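Local coordinates for mandelate racemase/muconate lactonizing enzyme family protein (Bradyrhizobium sp. ORS 278, PDB 3TOY), which belongs to the mandelate racemase/muconate lactonizing enzyme family of the enolase superfamily, combining an N-terminal capping domain with a barrel domain that holds a calcium ion, at residues Val37-Lys42 / Gly55-Ile60; Asp161-Leu166 / Arg185-Lys190; Ala326-Leu331 / Gly359-Lys364; Ile60-Asp65 / Met132-Ala137; Ile349-Leu354 / Gly369-Glu374. All blocks are in the same frame, centred on the assembly; numbering follows the deposited sequence. Where two conformers were deposited one is given.

Contact 1. Residues Val37-Lys42 / Gly55-Ile60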
# COMPACT_ATOMS: atom_id res chain seq x y z
N VAL A 37 -4.02 28.56 -41.41
CA VAL A 37 -5.15 28.40 -42.32
C VAL A 37 -6.38 27.99 -41.54
O VAL A 37 -6.27 27.43 -40.44
CB VAL A 37 -4.90 27.36 -43.42
CG1 VAL A 37 -3.73 27.79 -44.31
CG2 VAL A 37 -4.61 25.98 -42.82
N ILE A 38 -7.55 28.27 -42.10
CA ILE A 38 -8.78 27.72 -41.56
C ILE A 38 -9.49 26.96 -42.66
O ILE A 38 -10.05 27.55 -43.59
CB ILE A 38 -9.68 28.81 -40.97
CG1 ILE A 38 -8.90 29.62 -39.92
CG2 ILE A 38 -10.95 28.20 -40.38
CD1 ILE A 38 -9.70 30.71 -39.26
N THR A 39 -9.44 25.64 -42.57
CA THR A 39 -10.02 24.78 -43.58
C THR A 39 -11.50 24.55 -43.33
O THR A 39 -11.95 24.58 -42.18
CB THR A 39 -9.32 23.41 -43.61
OG1 THR A 39 -9.46 22.78 -42.33
CG2 THR A 39 -7.86 23.57 -43.94
N PRO A 40 -12.27 24.33 -44.40
CA PRO A 40 -13.69 24.05 -44.22
C PRO A 40 -13.92 22.61 -43.76
O PRO A 40 -13.11 21.73 -44.06
CB PRO A 40 -14.27 24.25 -45.63
CG PRO A 40 -13.14 23.96 -46.54
CD PRO A 40 -11.89 24.42 -45.82
N MET A 41 -15.00 22.38 -43.03
CA MET A 41 -15.40 21.04 -42.59
C MET A 41 -16.78 20.70 -43.13
O MET A 41 -17.72 21.48 -42.95
CB MET A 41 -15.47 20.98 -41.07
CG MET A 41 -14.16 21.24 -40.35
SD MET A 41 -14.46 21.18 -38.58
CE MET A 41 -15.47 19.71 -38.47
N LYS A 42 -16.92 19.54 -43.76
CA LYS A 42 -18.22 19.12 -44.30
C LYS A 42 -19.29 19.11 -43.21
O LYS A 42 -20.35 19.72 -43.35
CB LYS A 42 -18.12 17.73 -44.95
N GLY A 55 -11.43 24.00 -39.47
CA GLY A 55 -10.12 23.47 -39.07
C GLY A 55 -9.05 24.54 -39.00
O GLY A 55 -8.37 24.82 -40.00
N PRO A 56 -8.86 25.14 -37.81
CA PRO A 56 -7.74 26.07 -37.66
C PRO A 56 -6.43 25.29 -37.56
O PRO A 56 -6.24 24.53 -36.60
CB PRO A 56 -8.08 26.83 -36.37
CG PRO A 56 -9.11 26.00 -35.65
CD PRO A 56 -9.63 24.94 -36.57
N LEU A 57 -5.57 25.44 -38.57
CA LEU A 57 -4.31 24.69 -38.63
C LEU A 57 -3.12 25.64 -38.71
O LEU A 57 -3.24 26.76 -39.20
CB LEU A 57 -4.26 23.76 -39.84
CG LEU A 57 -5.47 22.91 -40.19
CD1 LEU A 57 -5.18 22.02 -41.41
CD2 LEU A 57 -5.85 22.05 -38.97
N VAL A 58 -1.97 25.18 -38.24
CA VAL A 58 -0.70 25.88 -38.45
C VAL A 58 0.18 24.96 -39.29
O VAL A 58 0.47 23.83 -38.90
CB VAL A 58 0.01 26.21 -37.12
CG1 VAL A 58 1.43 26.75 -37.36
CG2 VAL A 58 -0.83 27.20 -36.31
N LEU A 59 0.62 25.45 -40.45
CA LEU A 59 1.42 24.66 -41.37
C LEU A 59 2.86 25.08 -41.23
O LEU A 59 3.18 26.27 -41.31
CB LEU A 59 0.95 24.87 -42.82
CG LEU A 59 -0.57 24.81 -43.03
CD1 LEU A 59 -0.94 25.05 -44.51
CD2 LEU A 59 -1.13 23.46 -42.53
N ILE A 60 3.74 24.11 -40.99
CA ILE A 60 5.10 24.38 -40.56
C ILE A 60 6.04 23.91 -41.64
O ILE A 60 5.91 22.79 -42.14
CB ILE A 60 5.42 23.64 -39.21
CG1 ILE A 60 4.50 24.14 -38.10
CG2 ILE A 60 6.89 23.72 -38.86
CD1 ILE A 60 4.70 23.46 -36.70
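The flat groups that join V37 and T39 to G55 and L57 are peptide units. V37 N hydrogen-bonds to L57 O at 3.0 Å and L57 N to V37 O at 2.8 Å. At G55 the geometry is unusual: T39 N, 2.9 Å from G55 O, stands 43° above the carbonyl plane, and I38 CA adds a CA-H···O contact to the same oxygen. This is antiparallel pairing in the beta hairpin of strands 29-47 and 50-64, part of the sheet of the N-terminal capping domain. Between the two hydrogen-bonded pairs, I38 and P56 form a non-hydrogen-bonded one, where the proline's missing N-H costs the pairing nothing. T39 OG1 sits between its own N and carbonyl carbon (chi1 60°), which puts it over the glycine, 3.4 Å from G55 CA; it hydrogen-bonds to F345 O. V37, T39 and L57 share one face of the sheet, which meets the 345-349 loop and helix 374-380; I38, on the other face, packs against L82. On the first face the side chains of T39 and L57 cross at about a right angle, CG2 against CD1, V37 CG2 rests 3.7 Å from L57 CB, and V37 CG1 touches L59 CD1 at 3.9 Å.

Contact 2. Residues Asp161-Leu166 / Arg185-Lys190. With ACT (acetate ion), chain F.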
# COMPACT_ATOMS: atom_id res chain seq x y z
N ASP A 161 -13.72 6.00 -37.34
CA ASP A 161 -14.21 7.26 -37.87
C ASP A 161 -14.76 8.12 -36.73
O ASP A 161 -15.66 7.72 -36.01
CB ASP A 161 -15.30 6.97 -38.92
CG ASP A 161 -15.38 8.05 -39.99
OD1 ASP A 161 -14.53 8.97 -40.01
OD2 ASP A 161 -16.31 7.96 -40.83
N SER A 162 -14.20 9.31 -36.60
CA SER A 162 -14.41 10.11 -35.42
C SER A 162 -15.40 11.23 -35.68
O SER A 162 -15.12 12.15 -36.46
CB SER A 162 -13.04 10.63 -34.95
OG SER A 162 -13.12 11.23 -33.68
N TYR A 163 -16.54 11.17 -35.01
CA TYR A 163 -17.61 12.14 -35.19
C TYR A 163 -17.88 12.99 -33.95
O TYR A 163 -17.40 12.69 -32.85
CB TYR A 163 -18.89 11.41 -35.58
CG TYR A 163 -18.82 10.78 -36.96
CD1 TYR A 163 -19.15 11.50 -38.10
CD2 TYR A 163 -18.44 9.45 -37.12
CE1 TYR A 163 -19.10 10.92 -39.36
CE2 TYR A 163 -18.38 8.87 -38.38
CZ TYR A 163 -18.72 9.61 -39.49
OH TYR A 163 -18.66 9.02 -40.74
N GLY A 164 -18.66 14.05 -34.13
CA GLY A 164 -19.19 14.80 -33.00
C GLY A 164 -20.41 14.05 -32.53
O GLY A 164 -20.52 12.85 -32.73
N VAL A 165 -21.34 14.75 -31.88
CA VAL A 165 -22.59 14.12 -31.49
C VAL A 165 -23.29 13.58 -32.73
O VAL A 165 -23.42 14.29 -33.73
CB VAL A 165 -23.52 15.12 -30.77
CG1 VAL A 165 -24.89 14.49 -30.48
CG2 VAL A 165 -22.85 15.65 -29.50
N LEU A 166 -23.71 12.32 -32.68
CA LEU A 166 -24.44 11.71 -33.79
C LEU A 166 -25.91 11.54 -33.46
O LEU A 166 -26.32 11.52 -32.30
CB LEU A 166 -23.85 10.34 -34.15
CG LEU A 166 -22.52 10.33 -34.92
CD1 LEU A 166 -21.90 8.95 -34.88
CD2 LEU A 166 -22.70 10.81 -36.36
N ARG A 185 -14.93 -0.26 -39.38
CA ARG A 185 -15.55 -1.24 -38.50
C ARG A 185 -15.61 -0.70 -37.07
O ARG A 185 -15.82 -1.44 -36.13
CB ARG A 185 -14.77 -2.56 -38.53
CG ARG A 185 -14.83 -3.32 -39.86
CD ARG A 185 -16.20 -3.96 -40.11
NE ARG A 185 -17.10 -3.07 -40.85
CZ ARG A 185 -17.31 -3.12 -42.16
NH1 ARG A 185 -16.70 -4.05 -42.90
NH2 ARG A 185 -18.13 -2.26 -42.74
N ALA A 186 -15.41 0.61 -36.92
CA ALA A 186 -15.41 1.26 -35.62
C ALA A 186 -15.77 2.73 -35.80
O ALA A 186 -15.25 3.38 -36.72
CB ALA A 186 -14.04 1.10 -34.95
N ILE A 187 -16.65 3.25 -34.94
CA ILE A 187 -17.17 4.62 -34.98
C ILE A 187 -17.09 5.24 -33.58
O ILE A 187 -17.48 4.60 -32.61
CB ILE A 187 -18.68 4.62 -35.35
CG1 ILE A 187 -18.89 3.98 -36.73
CG2 ILE A 187 -19.22 6.02 -35.37
CD1 ILE A 187 -18.25 4.79 -37.84
N LYS A 188 -16.63 6.49 -33.49
CA LYS A 188 -16.65 7.21 -32.21
C LYS A 188 -17.61 8.38 -32.28
O LYS A 188 -17.65 9.10 -33.29
CB LYS A 188 -15.27 7.71 -31.81
CG LYS A 188 -15.24 8.41 -30.41
CD LYS A 188 -13.81 8.56 -29.93
CE LYS A 188 -13.10 9.73 -30.58
NZ LYS A 188 -11.70 9.87 -30.10
N SER A 189 -18.40 8.57 -31.23
CA SER A 189 -19.23 9.75 -31.12
C SER A 189 -19.02 10.45 -29.76
O SER A 189 -18.20 10.00 -28.96
CB SER A 189 -20.69 9.38 -31.32
OG SER A 189 -21.47 10.55 -31.49
N LYS A 190 -19.75 11.55 -29.54
CA LYS A 190 -19.54 12.40 -28.36
C LYS A 190 -20.70 12.35 -27.38
O LYS A 190 -21.88 12.23 -27.76
CB LYS A 190 -19.34 13.87 -28.74
CG LYS A 190 -18.36 14.15 -29.84
CD LYS A 190 -16.95 13.81 -29.45
CE LYS A 190 -15.94 14.77 -30.07
NZ LYS A 190 -14.59 14.12 -29.95
C ACT F . -11.46 16.02 -29.71
O ACT F . -10.79 15.58 -30.67
OXT ACT F . -12.01 15.18 -28.97
CH3 ACT F . -11.61 17.50 -29.44
O HOH W 1 -15.23 11.77 -31.85
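K190 and G164 make the tightest meeting: K190 CG presses on the glycine backbone, 3.3 Å from G164 CA, closer than usual for two carbons. Beside them S189 OG, placed opposite its own N (chi1 -168°), donates to G164 O at 2.8 Å and tethers the 161-166 segment at G164. Farther back the pairing is regular parallel beta, with K188 N giving to D161 O at 3.0 Å and K188 O receiving Y163 N at 2.9 Å. That same K188 carbonyl oxygen lies in the plane of the Y163 ring at its edge, while I187 CG2 approaches the ring obliquely and also reaches L166 CD1.

In contrast to this apolar packing of I187, Y163 and L166, the side lined by S162, K188 and K190 is polar and takes in a water and an acetate. The water donates to S162 OG and Y163 O and accepts from K190 NZ, which also bonds acetate OXT at 3.0 Å and D219. S162 OG, hydrogen-bonded to E341, lies 3.4 Å from K188 CE. K188 NZ forms salt bridges with E245 and E341, and the K188 side chain comes within about 4 Å of a bound calcium ion.

The two strands and helix 168-181 form a beta-alpha-beta unit of the barrel: Y163 packs on that helix, I187 and L166 on helix 196-210, and strands 340-342 and 215-219 flank the pair.

Contact 3. Residues Ala326-Leu331 / Gly359-Lys364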
# COMPACT_ATOMS: atom_id res chain seq x y z
N ALA A 326 0.57 11.62 -39.84
CA ALA A 326 1.81 11.38 -39.13
C ALA A 326 1.62 10.19 -38.19
O ALA A 326 2.54 9.41 -37.98
CB ALA A 326 2.23 12.62 -38.34
N SER A 327 0.42 10.05 -37.64
CA SER A 327 0.14 8.91 -36.74
C SER A 327 0.36 7.57 -37.43
O SER A 327 0.82 6.61 -36.82
CB SER A 327 -1.29 9.00 -36.20
OG SER A 327 -1.42 10.13 -35.37
N ALA A 328 0.05 7.51 -38.72
CA ALA A 328 0.22 6.29 -39.47
C ALA A 328 1.67 5.86 -39.55
O ALA A 328 1.96 4.71 -39.80
CB ALA A 328 -0.36 6.46 -40.87
N HIS A 329 2.59 6.81 -39.35
CA HIS A 329 4.01 6.49 -39.41
C HIS A 329 4.59 5.99 -38.09
O HIS A 329 5.64 5.34 -38.08
CB HIS A 329 4.85 7.70 -39.86
CG HIS A 329 4.73 8.00 -41.33
ND1 HIS A 329 5.64 7.53 -42.26
CD2 HIS A 329 3.82 8.73 -42.02
CE1 HIS A 329 5.28 7.95 -43.46
NE2 HIS A 329 4.19 8.68 -43.35
N VAL A 330 3.93 6.28 -36.97
CA VAL A 330 4.45 5.82 -35.67
C VAL A 330 3.71 4.60 -35.09
O VAL A 330 4.32 3.79 -34.40
CB VAL A 330 4.54 6.95 -34.61
CG1 VAL A 330 5.73 7.88 -34.93
CG2 VAL A 330 3.23 7.71 -34.51
N LEU A 331 2.43 4.44 -35.40
CA LEU A 331 1.71 3.25 -34.92
C LEU A 331 2.35 1.91 -35.31
O LEU A 331 2.38 0.97 -34.51
CB LEU A 331 0.22 3.35 -35.27
CG LEU A 331 -0.50 4.28 -34.30
CD1 LEU A 331 -1.84 4.77 -34.86
CD2 LEU A 331 -0.71 3.57 -32.94
N GLY A 359 -11.39 0.27 -43.91
CA GLY A 359 -11.31 0.69 -42.51
C GLY A 359 -9.91 0.72 -41.93
O GLY A 359 -9.75 0.66 -40.71
N LYS A 360 -8.89 0.81 -42.78
CA LYS A 360 -7.52 0.89 -42.28
C LYS A 360 -6.77 2.01 -42.97
O LYS A 360 -7.16 2.47 -44.04
CB LYS A 360 -6.78 -0.43 -42.47
CG LYS A 360 -7.50 -1.59 -41.80
CD LYS A 360 -6.68 -2.87 -41.87
CE LYS A 360 -7.55 -4.05 -41.44
NZ LYS A 360 -6.85 -5.35 -41.58
N VAL A 361 -5.68 2.46 -42.34
CA VAL A 361 -4.90 3.55 -42.89
C VAL A 361 -3.44 3.13 -43.01
O VAL A 361 -2.87 2.52 -42.09
CB VAL A 361 -5.04 4.82 -42.06
CG1 VAL A 361 -3.98 5.85 -42.43
CG2 VAL A 361 -6.45 5.41 -42.18
N THR A 362 -2.83 3.41 -44.16
CA THR A 362 -1.42 3.04 -44.39
C THR A 362 -0.55 4.29 -44.54
O THR A 362 -0.94 5.23 -45.24
CB THR A 362 -1.29 2.18 -45.65
OG1 THR A 362 -2.03 0.97 -45.48
CG2 THR A 362 0.14 1.84 -45.91
N ALA A 363 0.62 4.32 -43.89
CA ALA A 363 1.52 5.47 -43.95
C ALA A 363 1.92 5.74 -45.40
O ALA A 363 2.19 4.80 -46.14
CB ALA A 363 2.76 5.21 -43.17
N LYS A 364 2.01 7.02 -45.75
CA LYS A 364 2.44 7.48 -47.07
C LYS A 364 3.68 8.33 -46.90
O LYS A 364 3.69 9.22 -46.04
CB LYS A 364 1.34 8.32 -47.71
CG LYS A 364 0.53 7.58 -48.76
CD LYS A 364 0.16 6.17 -48.31
CE LYS A 364 -0.48 5.36 -49.43
NZ LYS A 364 -0.92 4.03 -48.96
O HOH W 2 1.26 2.58 -41.83
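A363 sets its methyl squarely over the imidazole of H329: CB stands 3.6 Å from the ring centroid and only 4° off the ring normal, a CH-pi contact over the face. The next residue meets the same ring differently. K364 O lies in the imidazole plane, at the edge, and takes a hydrogen bond from H329 NE2 at 2.8 Å; seen from the acceptor, the nitrogen stands 57° above the carbonyl plane and not on a lone pair. With CG anti to its carbonyl carbon (chi1 -75°), H329 swings its ring toward the 359-364 segment. The other ring nitrogen, ND1, is hydrogen-bonded to V147 N, so both ring nitrogens are engaged and rotation is fixed. Beside the imidazole, A328 points its CB at the same segment, touching V361 CG1 at 4.0 Å and A363 CB at 4.1 Å. A water links the two backbones, donating to A328 O at 3.0 Å and accepting from A363 N at 2.8 Å. L340 of strand 340-342 packs on both A328 and V361. The contact thus fastens helix 324-330 to the chain around short strand 360-361, within the modified beta/alpha barrel of the enolase superfamily.

Contact 4. Residues Ile60-Asp65 / Met132-Ala137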
# COMPACT_ATOMS: atom_id res chain seq x y z
N ILE A 60 3.74 24.11 -40.99
CA ILE A 60 5.10 24.38 -40.56
C ILE A 60 6.04 23.91 -41.64
O ILE A 60 5.91 22.79 -42.14
CB ILE A 60 5.42 23.64 -39.21
CG1 ILE A 60 4.50 24.14 -38.10
CG2 ILE A 60 6.89 23.72 -38.86
CD1 ILE A 60 4.70 23.46 -36.70
N ASP A 61 6.98 24.78 -42.01
CA ASP A 61 8.01 24.44 -42.99
C ASP A 61 9.38 24.66 -42.39
O ASP A 61 9.69 25.75 -41.91
CB ASP A 61 7.86 25.30 -44.25
CG ASP A 61 6.53 25.11 -44.92
OD1 ASP A 61 6.15 23.96 -45.19
OD2 ASP A 61 5.84 26.12 -45.17
N VAL A 62 10.21 23.65 -42.45
CA VAL A 62 11.56 23.77 -41.95
C VAL A 62 12.52 23.60 -43.12
O VAL A 62 12.72 22.49 -43.60
CB VAL A 62 11.87 22.72 -40.85
CG1 VAL A 62 13.35 22.80 -40.43
CG2 VAL A 62 10.95 22.92 -39.63
N THR A 63 13.13 24.70 -43.56
CA THR A 63 14.01 24.63 -44.72
C THR A 63 15.38 24.18 -44.26
O THR A 63 15.83 24.55 -43.17
CB THR A 63 14.13 26.01 -45.43
OG1 THR A 63 14.70 26.96 -44.52
CG2 THR A 63 12.77 26.52 -45.88
N THR A 64 16.04 23.39 -45.10
CA THR A 64 17.38 22.90 -44.82
C THR A 64 18.32 23.33 -45.94
O THR A 64 17.89 23.93 -46.93
CB THR A 64 17.40 21.37 -44.77
OG1 THR A 64 17.30 20.82 -46.09
CG2 THR A 64 16.22 20.86 -43.92
N ASP A 65 19.60 23.00 -45.78
CA ASP A 65 20.62 23.33 -46.77
C ASP A 65 20.88 22.17 -47.74
O ASP A 65 21.94 22.12 -48.37
CB ASP A 65 21.91 23.77 -46.07
CG ASP A 65 22.57 22.64 -45.27
OD1 ASP A 65 21.98 21.54 -45.15
OD2 ASP A 65 23.68 22.86 -44.76
N MET A 132 8.11 17.04 -35.59
CA MET A 132 7.52 16.26 -36.70
C MET A 132 8.12 16.71 -38.05
O MET A 132 8.44 15.89 -38.91
CB MET A 132 6.00 16.43 -36.74
CG MET A 132 5.25 15.59 -35.71
SD MET A 132 3.47 15.74 -35.87
CE MET A 132 3.20 17.31 -35.05
N ALA A 133 8.25 18.02 -38.21
CA ALA A 133 8.83 18.55 -39.44
C ALA A 133 10.29 18.12 -39.60
O ALA A 133 10.73 17.84 -40.71
CB ALA A 133 8.68 20.06 -39.49
N PHE A 134 11.04 18.02 -38.50
CA PHE A 134 12.43 17.53 -38.62
C PHE A 134 12.48 16.10 -39.14
O PHE A 134 13.31 15.75 -39.99
CB PHE A 134 13.23 17.55 -37.31
CG PHE A 134 13.27 18.88 -36.60
CD1 PHE A 134 13.33 20.08 -37.30
CD2 PHE A 134 13.31 18.91 -35.21
CE1 PHE A 134 13.39 21.29 -36.62
CE2 PHE A 134 13.35 20.11 -34.53
CZ PHE A 134 13.40 21.30 -35.23
N TRP A 135 11.65 15.22 -38.58
CA TRP A 135 11.66 13.84 -39.02
C TRP A 135 11.18 13.75 -40.47
O TRP A 135 11.64 12.92 -41.26
CB TRP A 135 10.76 12.98 -38.11
CG TRP A 135 11.46 12.53 -36.84
CD1 TRP A 135 11.33 13.07 -35.59
CD2 TRP A 135 12.38 11.44 -36.72
NE1 TRP A 135 12.13 12.38 -34.70
CE2 TRP A 135 12.77 11.37 -35.36
CE3 TRP A 135 12.91 10.51 -37.62
CZ2 TRP A 135 13.69 10.42 -34.90
CZ3 TRP A 135 13.83 9.58 -37.15
CH2 TRP A 135 14.19 9.53 -35.80
N ASP A 136 10.20 14.59 -40.81
CA ASP A 136 9.68 14.60 -42.17
C ASP A 136 10.82 14.90 -43.13
O ASP A 136 10.96 14.27 -44.18
CB ASP A 136 8.61 15.67 -42.32
CG ASP A 136 8.18 15.83 -43.77
OD1 ASP A 136 7.55 14.90 -44.30
OD2 ASP A 136 8.50 16.87 -44.38
N ALA A 137 11.65 15.87 -42.76
CA ALA A 137 12.78 16.27 -43.58
C ALA A 137 13.78 15.13 -43.71
O ALA A 137 14.27 14.86 -44.80
CB ALA A 137 13.44 17.53 -43.04
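A133 offers the main bump: its CB sits in the notch between two strand side chains, 3.7 Å from V62 CG2 and 4.1 Å from I60 CG2. Both branches come from the same face of strand 60-64, since residues 60, 62 and 64 all project toward the helix, and the single methyl of the alanine lets the helix settle close on them, with axes 8.3 Å apart and crossing at -48°. One turn along the helix, A137 presents a second small methyl, its CB a looser neighbour of T64 CG2 at 4.4 Å.

V62 is the bump from the strand side. Its two methyls straddle the start of the helical segment: CG2 goes to the alanine, while CG1, anti to the valine N (chi1 175°), reaches the F134 ring. The phenylalanine leaves the helix pointing away from the strand, yet its ring comes back far enough for CE1 to lie 4.1 Å from V62 CG1, which sits at the ring edge near its plane. No hydrogen bond spans the two segments; the fit is a purely apolar match of branched residues on the strand to alanines and one aromatic edge on the helix.

Helix 122-142 lies obliquely across the capping-domain sheet, at strand 50-64, whose neighbours are strands 29-47 and 69-75. V32 of strand 29-47 also packs on V62, V89 of helix 82-95 flanks I60, and L106 and M110 of helix 103-113 pack on F134. D136 bonds H71 N of strand 69-75, and W135 packs on G151 of the second subunit.

Contact 5. Residues Ile349-Leu354 / Gly369-Glu374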
# COMPACT_ATOMS: atom_id res chain seq x y z
N ILE A 349 -5.87 20.98 -47.57
CA ILE A 349 -4.62 21.68 -47.89
C ILE A 349 -3.41 20.79 -48.15
O ILE A 349 -2.28 21.27 -48.24
CB ILE A 349 -4.28 22.78 -46.85
CG1 ILE A 349 -4.21 22.20 -45.42
CG2 ILE A 349 -5.32 23.91 -46.91
CD1 ILE A 349 -2.95 21.39 -45.17
N LEU A 350 -3.64 19.49 -48.32
CA LEU A 350 -2.57 18.55 -48.64
C LEU A 350 -2.54 18.12 -50.11
O LEU A 350 -3.59 17.87 -50.70
CB LEU A 350 -2.74 17.28 -47.79
CG LEU A 350 -2.41 17.44 -46.31
CD1 LEU A 350 -2.66 16.09 -45.64
CD2 LEU A 350 -0.95 17.86 -46.15
N THR A 351 -1.35 17.97 -50.68
CA THR A 351 -1.23 17.45 -52.06
C THR A 351 -1.72 16.00 -52.15
O THR A 351 -2.23 15.56 -53.18
CB THR A 351 0.22 17.54 -52.60
OG1 THR A 351 1.06 16.62 -51.90
CG2 THR A 351 0.77 18.95 -52.44
N GLU A 352 -1.59 15.26 -51.05
CA GLU A 352 -2.05 13.88 -51.02
C GLU A 352 -2.83 13.60 -49.74
O GLU A 352 -2.26 13.17 -48.73
CB GLU A 352 -0.88 12.93 -51.20
CG GLU A 352 -0.61 12.63 -52.68
CD GLU A 352 0.82 12.21 -52.96
OE1 GLU A 352 1.64 12.23 -52.02
OE2 GLU A 352 1.11 11.86 -54.12
N PRO A 353 -4.13 13.88 -49.76
CA PRO A 353 -5.00 13.72 -48.61
C PRO A 353 -5.03 12.28 -48.10
O PRO A 353 -4.77 11.33 -48.85
CB PRO A 353 -6.38 14.12 -49.15
CG PRO A 353 -6.07 15.05 -50.29
CD PRO A 353 -4.84 14.47 -50.92
N LEU A 354 -5.36 12.12 -46.82
CA LEU A 354 -5.48 10.82 -46.20
C LEU A 354 -6.42 9.92 -46.97
O LEU A 354 -7.49 10.34 -47.39
CB LEU A 354 -6.01 10.99 -44.76
CG LEU A 354 -6.16 9.73 -43.89
CD1 LEU A 354 -4.81 9.28 -43.37
CD2 LEU A 354 -7.08 10.05 -42.73
N GLY A 369 4.65 12.36 -45.67
CA GLY A 369 3.67 12.47 -46.74
C GLY A 369 2.87 13.75 -46.63
O GLY A 369 1.70 13.79 -46.97
N LEU A 370 3.51 14.82 -46.16
CA LEU A 370 2.83 16.09 -45.98
C LEU A 370 3.48 17.13 -46.90
O LEU A 370 4.58 17.61 -46.64
CB LEU A 370 2.93 16.56 -44.52
CG LEU A 370 2.30 15.66 -43.44
CD1 LEU A 370 2.49 16.29 -42.06
CD2 LEU A 370 0.84 15.43 -43.72
N ALA A 371 2.82 17.44 -48.01
CA ALA A 371 3.25 18.52 -48.90
C ALA A 371 2.00 19.33 -49.15
O ALA A 371 0.90 18.77 -49.23
CB ALA A 371 3.80 17.96 -50.18
N TRP A 372 2.15 20.64 -49.28
CA TRP A 372 0.98 21.49 -49.35
C TRP A 372 0.44 21.66 -50.77
O TRP A 372 1.19 21.83 -51.73
CB TRP A 372 1.30 22.87 -48.79
CG TRP A 372 2.17 22.85 -47.59
CD1 TRP A 372 3.39 23.45 -47.44
CD2 TRP A 372 1.90 22.18 -46.35
NE1 TRP A 372 3.88 23.20 -46.18
CE2 TRP A 372 2.99 22.42 -45.50
CE3 TRP A 372 0.83 21.40 -45.89
CZ2 TRP A 372 3.05 21.92 -44.20
CZ3 TRP A 372 0.89 20.90 -44.60
CH2 TRP A 372 2.00 21.15 -43.77
N ASN A 373 -0.88 21.59 -50.88
CA ASN A 373 -1.59 22.09 -52.05
C ASN A 373 -1.63 23.62 -51.91
O ASN A 373 -2.53 24.18 -51.28
CB ASN A 373 -2.99 21.50 -52.09
CG ASN A 373 -3.85 22.09 -53.19
OD1 ASN A 373 -3.44 23.02 -53.90
ND2 ASN A 373 -5.06 21.57 -53.33
N GLU A 374 -0.63 24.30 -52.48
CA GLU A 374 -0.49 25.75 -52.29
C GLU A 374 -1.71 26.59 -52.73
O GLU A 374 -2.02 27.61 -52.11
CB GLU A 374 0.78 26.26 -52.97
CG GLU A 374 2.07 25.78 -52.30
CD GLU A 374 2.27 26.40 -50.93
OE1 GLU A 374 1.50 27.31 -50.57
OE2 GLU A 374 3.20 25.96 -50.21
O HOH W 3 -5.88 19.14 -51.35
O HOH W 4 0.48 15.58 -49.05
O HOH W 5 0.02 11.26 -47.97
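T351 and A371 make the straightest bond of the contact, T351 N giving to A371 O at 2.8 Å with an angle of 176° at the hydrogen. Its companion is less direct: N373 N reaches I349 O at 3.0 Å from 55° above the carbonyl plane. Together they form a single bridge centred on L350 and W372, joining two loops that otherwise lack regular structure. T351 OG1 lies 3.5 Å from A371 CB.

On the inner side the contact is apolar. I349 runs beside W372, pointing the same way; its CG1 lies between its own N and carbonyl carbon (chi1 56°), which lays CD1 along the indole, 3.8 Å from W372 CE3. I349 O lies in the indole plane at its edge. L350 CD2 reaches both L370 CD2 (3.9 Å) and W372 CZ3, approaching the indole obliquely.

Farther out, W372 NE1 is held by D61 and the ring meets H71 at a steep angle, which fixes the rotation of the indole. I349 is packed by L57 and L59 of strand 50-64 and V377 of helix 374-380. N373 is the N-cap of that helix; its OD1 pairs with S375 OG and makes only a weak bond to A376 N, while E374 forms a salt bridge with R35.

Toward solvent a water accepts from E352 N (2.9 Å) and A371 N and donates to G369 O, carrying the pairing on where the backbones diverge. The chemistry implies a junction keyed by two direct backbone bonds, packed on its inner side by I349, L350, L370 and W372, and extended by water on its exposed side.

Contacts 1 and 4 follow one another along strand 50-64 and share I60, their centres 19 Å apart. Contact 5 brings barrel-domain loops onto both: L59 CD2 of contact 1 lies 3.8 Å from I349 CD1, and D61 OD1 of contact 4 is 2.6 Å from W372 NE1, a probable hydrogen bond. Contact 3 abuts contact 5 through V361 CG1 and L354 CD1 at 3.7 Å, and contact 4 more loosely through A326 and M132. Contact 2 stands apart, its centre about 33 Å from that of contact 4, yet lies nearest the calcium site of D219, E245 and E271, probably the active-site metal position, as in relatives; its sheet also includes strand 360-361 of contact 3.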